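Local coordinates for protein glycosyl hydrolase (Streptomyces cattleya, PDB 7LR8) that probably hydrolyses the beta-1,4 bond between mannose and N-acetylglucosamine in N-glycan core fragments, as a family GH5 glycosidase, at residues R258-P263 with L410-I415; P64-I69 with P107-T112. The protein carries 1 engineered substitution. One frame throughout, in Å; residues are numbered along the deposited sequence.

Contact 1 of 2, residues R258-P263 with L410-I415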
# COMPACT_ATOMS: atom_id res chain seq x y z
N ARG B 258 18.96 30.87 10.38
CA ARG B 258 20.01 31.38 11.26
C ARG B 258 21.20 31.90 10.46
O ARG B 258 21.83 32.88 10.87
CB ARG B 258 20.45 30.29 12.25
N GLU B 259 21.51 31.27 9.30
CA GLU B 259 22.60 31.78 8.48
C GLU B 259 22.08 32.82 7.49
O GLU B 259 21.06 32.57 6.83
CB GLU B 259 23.28 30.65 7.71
N PRO B 260 22.75 33.96 7.36
CA PRO B 260 22.21 35.04 6.50
C PRO B 260 22.25 34.73 5.01
O PRO B 260 21.59 35.44 4.25
CB PRO B 260 23.09 36.24 6.85
CG PRO B 260 24.36 35.64 7.39
CD PRO B 260 23.96 34.38 8.09
N ARG B 261 23.01 33.73 4.57
CA ARG B 261 23.07 33.37 3.16
C ARG B 261 22.67 31.92 2.91
O ARG B 261 23.07 31.33 1.91
CB ARG B 261 24.46 33.66 2.59
CG ARG B 261 24.72 35.14 2.34
N ARG B 262 21.87 31.34 3.80
CA ARG B 262 21.41 29.97 3.61
C ARG B 262 20.64 29.88 2.29
O ARG B 262 19.71 30.67 2.07
CB ARG B 262 20.51 29.53 4.76
CG ARG B 262 19.84 28.16 4.56
CD ARG B 262 18.94 27.84 5.75
NE ARG B 262 18.15 26.61 5.65
CZ ARG B 262 18.49 25.44 6.20
NH1 ARG B 262 19.65 25.31 6.84
NH2 ARG B 262 17.67 24.39 6.09
N PRO B 263 21.01 28.98 1.39
CA PRO B 263 20.29 28.89 0.11
C PRO B 263 18.86 28.41 0.30
O PRO B 263 18.56 27.61 1.20
CB PRO B 263 21.11 27.87 -0.69
CG PRO B 263 22.46 27.84 -0.01
CD PRO B 263 22.15 28.06 1.44
N LEU B 410 20.29 42.57 10.69
CA LEU B 410 19.98 43.30 9.47
C LEU B 410 21.24 43.60 8.67
O LEU B 410 21.25 43.45 7.44
CB LEU B 410 19.20 44.56 9.81
CG LEU B 410 17.92 44.25 10.60
CD1 LEU B 410 17.41 45.48 11.35
CD2 LEU B 410 16.85 43.69 9.69
N ALA B 411 22.32 44.02 9.34
CA ALA B 411 23.57 44.30 8.63
C ALA B 411 24.11 43.04 7.95
O ALA B 411 24.64 43.11 6.84
CB ALA B 411 24.60 44.88 9.59
N ALA B 412 23.99 41.89 8.62
CA ALA B 412 24.43 40.63 8.02
C ALA B 412 23.65 40.29 6.76
O ALA B 412 24.16 39.55 5.91
CB ALA B 412 24.29 39.50 9.04
N ARG B 413 22.43 40.80 6.61
CA ARG B 413 21.66 40.59 5.40
C ARG B 413 21.60 41.83 4.51
O ARG B 413 20.92 41.81 3.48
CB ARG B 413 20.24 40.13 5.75
CG ARG B 413 20.23 38.81 6.51
CD ARG B 413 18.84 38.44 7.01
NE ARG B 413 17.90 38.27 5.91
CZ ARG B 413 16.58 38.24 6.05
NH1 ARG B 413 16.02 38.38 7.25
NH2 ARG B 413 15.80 38.08 4.98
N GLY B 414 22.30 42.90 4.88
CA GLY B 414 22.24 44.12 4.09
C GLY B 414 20.87 44.77 4.04
O GLY B 414 20.53 45.41 3.05
N ILE B 415 20.09 44.64 5.11
CA ILE B 415 18.75 45.21 5.16
C ILE B 415 18.83 46.59 5.81
O ILE B 415 19.31 46.72 6.94
CB ILE B 415 17.79 44.30 5.93
CG1 ILE B 415 17.56 43.01 5.15
CG2 ILE B 415 16.47 45.00 6.23
CD1 ILE B 415 16.89 41.91 5.99

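Contact 2 of 2, residues P64-I69 with P107-T112. With EDO (1,2-ethanediol), chain H.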
# COMPACT_ATOMS: atom_id res chain seq x y z
N PRO B 64 9.46 -3.41 1.29
CA PRO B 64 8.12 -4.03 1.42
C PRO B 64 7.89 -4.66 2.77
O PRO B 64 6.73 -4.93 3.12
CB PRO B 64 8.12 -5.10 0.32
CG PRO B 64 9.60 -5.44 0.15
CD PRO B 64 10.28 -4.10 0.28
N ASN B 65 8.95 -4.95 3.50
CA ASN B 65 8.92 -5.42 4.88
C ASN B 65 9.92 -4.57 5.65
O ASN B 65 10.92 -4.14 5.09
CB ASN B 65 9.27 -6.91 4.95
CG ASN B 65 9.34 -7.44 6.36
OD1 ASN B 65 10.33 -7.23 7.05
ND2 ASN B 65 8.29 -8.12 6.80
N ARG B 66 9.64 -4.29 6.92
CA ARG B 66 10.50 -3.38 7.67
C ARG B 66 11.97 -3.78 7.60
O ARG B 66 12.86 -2.92 7.61
CB ARG B 66 10.06 -3.29 9.13
CG ARG B 66 10.90 -2.33 9.98
CD ARG B 66 10.28 -2.09 11.35
NE ARG B 66 10.08 -3.33 12.10
CZ ARG B 66 10.99 -3.88 12.90
NH1 ARG B 66 12.18 -3.31 13.04
NH2 ARG B 66 10.71 -5.00 13.55
N THR B 67 12.25 -5.08 7.53
CA THR B 67 13.63 -5.53 7.50
C THR B 67 14.01 -6.16 6.16
O THR B 67 14.92 -6.99 6.09
CB THR B 67 13.92 -6.47 8.67
OG1 THR B 67 13.06 -7.62 8.65
CG2 THR B 67 13.82 -5.73 10.00
N LEU B 68 13.36 -5.73 5.08
CA LEU B 68 13.79 -6.09 3.73
C LEU B 68 13.83 -4.81 2.90
O LEU B 68 12.79 -4.31 2.49
CB LEU B 68 12.88 -7.13 3.11
CG LEU B 68 13.12 -7.40 1.62
CD1 LEU B 68 14.56 -7.81 1.35
CD2 LEU B 68 12.17 -8.46 1.11
N ILE B 69 15.04 -4.29 2.67
CA ILE B 69 15.28 -3.24 1.69
C ILE B 69 15.83 -3.95 0.46
O ILE B 69 16.93 -4.52 0.49
CB ILE B 69 16.26 -2.19 2.23
CG1 ILE B 69 15.70 -1.56 3.50
CG2 ILE B 69 16.54 -1.12 1.16
CD1 ILE B 69 16.74 -0.81 4.31
N PRO B 107 3.71 1.42 3.37
CA PRO B 107 4.00 -0.01 3.47
C PRO B 107 2.98 -0.72 4.35
O PRO B 107 2.45 -0.15 5.31
CB PRO B 107 5.40 -0.06 4.10
CG PRO B 107 5.98 1.33 3.85
CD PRO B 107 4.80 2.25 3.91
N ALA B 108 2.72 -1.99 4.02
CA ALA B 108 1.73 -2.76 4.77
C ALA B 108 2.10 -2.86 6.24
O ALA B 108 1.22 -2.99 7.10
CB ALA B 108 1.60 -4.16 4.16
N TRP B 109 3.39 -2.75 6.56
CA TRP B 109 3.85 -2.88 7.93
C TRP B 109 3.73 -1.59 8.72
O TRP B 109 4.18 -1.54 9.87
CB TRP B 109 5.28 -3.40 7.96
CG TRP B 109 6.26 -2.71 7.05
CD1 TRP B 109 6.54 -3.03 5.74
CD2 TRP B 109 7.15 -1.63 7.39
NE1 TRP B 109 7.54 -2.20 5.25
CE2 TRP B 109 7.92 -1.33 6.24
CE3 TRP B 109 7.37 -0.89 8.56
CZ2 TRP B 109 8.88 -0.31 6.22
CZ3 TRP B 109 8.33 0.11 8.55
CH2 TRP B 109 9.08 0.39 7.39
N THR B 110 3.12 -0.55 8.14
CA THR B 110 2.80 0.67 8.86
C THR B 110 1.30 0.89 9.05
O THR B 110 0.92 1.90 9.67
CB THR B 110 3.38 1.91 8.14
OG1 THR B 110 2.69 2.15 6.91
CG2 THR B 110 4.87 1.71 7.84
N THR B 111 0.43 0.02 8.54
CA THR B 111 -0.99 0.33 8.45
C THR B 111 -1.84 -0.79 9.04
O THR B 111 -1.37 -1.91 9.27
CB THR B 111 -1.39 0.62 6.98
OG1 THR B 111 -2.65 1.29 6.94
CG2 THR B 111 -1.48 -0.67 6.19
N THR B 112 -3.13 -0.45 9.25
CA THR B 112 -4.20 -1.27 9.84
C THR B 112 -3.71 -2.15 10.99
O THR B 112 -3.46 -1.64 12.08
CB THR B 112 -4.93 -2.10 8.78
OG1 THR B 112 -4.05 -3.03 8.14
CG2 THR B 112 -5.51 -1.18 7.69
C1 EDO H . 16.49 -8.28 10.56
O1 EDO H . 17.19 -7.12 10.99
C2 EDO H . 16.64 -8.30 9.07
O2 EDO H . 16.72 -6.90 8.82
O HOH W 1 4.50 -3.19 2.14

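Contact 1 of 2, residues R258-P263 with L410-I415
Pro260 meets Ala412 and Arg413 in the last turn of helix 407-413, a helix closed at Gly414 by a Schellman motif. Pro260 itself sits in a type I beta turn, Glu259 to Arg262, in the loop that leads from helix 240-253 into barrel strand 264-269. The contact thus joins a turn of the (beta/alpha)8 barrel to the small C-terminal alpha/beta unit, and it buries just 115 Å² at the surface.

The apolar part is carried by one edge of the proline ring. Pro260 CB lies 4.1 Å from the methyl CB of Ala412, and Pro260 CG is almost as near. Next to that methyl, Arg413 supplies its aliphatic root, with CG 3.9 Å from Pro260 CB; chi1 of -61° sets this CG anti to the carbonyl carbon.

No hydrogen bond crosses between the segments: the nearest approach to a polar atom is Pro260 CB to Ala412 O, 3.6 Å. The guanidinium of Arg413 turns to its own domain, bonding Thr398 O and His409 NE2.

Backbone bonds fix the helix end. Gly414 takes a positive phi of 64°, Gly414 N reaches Ala411 O, and Ile415 N donates to Leu410 O at 2.9 Å.

Contact 2 of 2, residues P64-I69 with P107-T112
The indole of Trp109 lies flat under the backbone of Asn65 and Arg66. Arg66 CA makes a CH-pi contact, 3.7 Å from the centroid of the six-membered ring and 14° off its normal. Alongside it, Arg66 CB is 3.6 Å from Trp109 CE3, and Arg66 CG continues over CZ3. Pro64 O comes instead at the ring edge, in plane, 3.2 Å from Trp109 CD1. Arg66 N and Trp109 NE1 are close but both donors; NE1 bonds Gln63 O. The opposite ring face is covered by Pro107 CB, 3.2 Å above the plane, and by Thr110 CG2; chi1 of 48° sets Trp109 CG between the backbone N and the carbonyl carbon, which holds the indole between its own segment and residues 65-66. An alanine here is likely to leave a gap between Arg66 and Pro107 and Gln63 O without its indole donor.

Both segments belong to loops that follow neighbouring strands, 52-55 and 90-94, of the (beta/alpha)8 barrel. A water bridges them, donating to Pro64 O at 3.0 Å and accepting from Ala108 N at 2.9 Å.

Further out, an Asx turn shapes the first loop: Thr67 N donates to Asn65 OD1 at 2.9 Å, nearly straight at 165°. Pro107 O takes both N and OG1 of Thr110, fixing the second. Arg66 NE extends past the indole to a salt bridge with Asp315 of the second subunit, and Asn65 ND2 bonds Ala314 O of that subunit.

From the N terminus, contact 2 comes first: it closes a loop of 37 residues that holds helix 71-86, strand 90-94 and the hairpin 99-100/103-104, so it ties together two successive strand-to-helix loops of the barrel. The chain then runs on through barrel strands 145-152, 194-196 and 221-225 and their helices before contact 1 opens. Contact 1 spans 146 residues, among them barrel strands 264-269 and 298-304 and then strands 358-362 and 397-400, and it links barrel to C-terminal unit. The two closures are in series, neither nesting nor crossing. The centres of contact 1 and contact 2 are about 43 Å apart, on opposite sides of the chain's centre; the second subunit borders contact 2 alone.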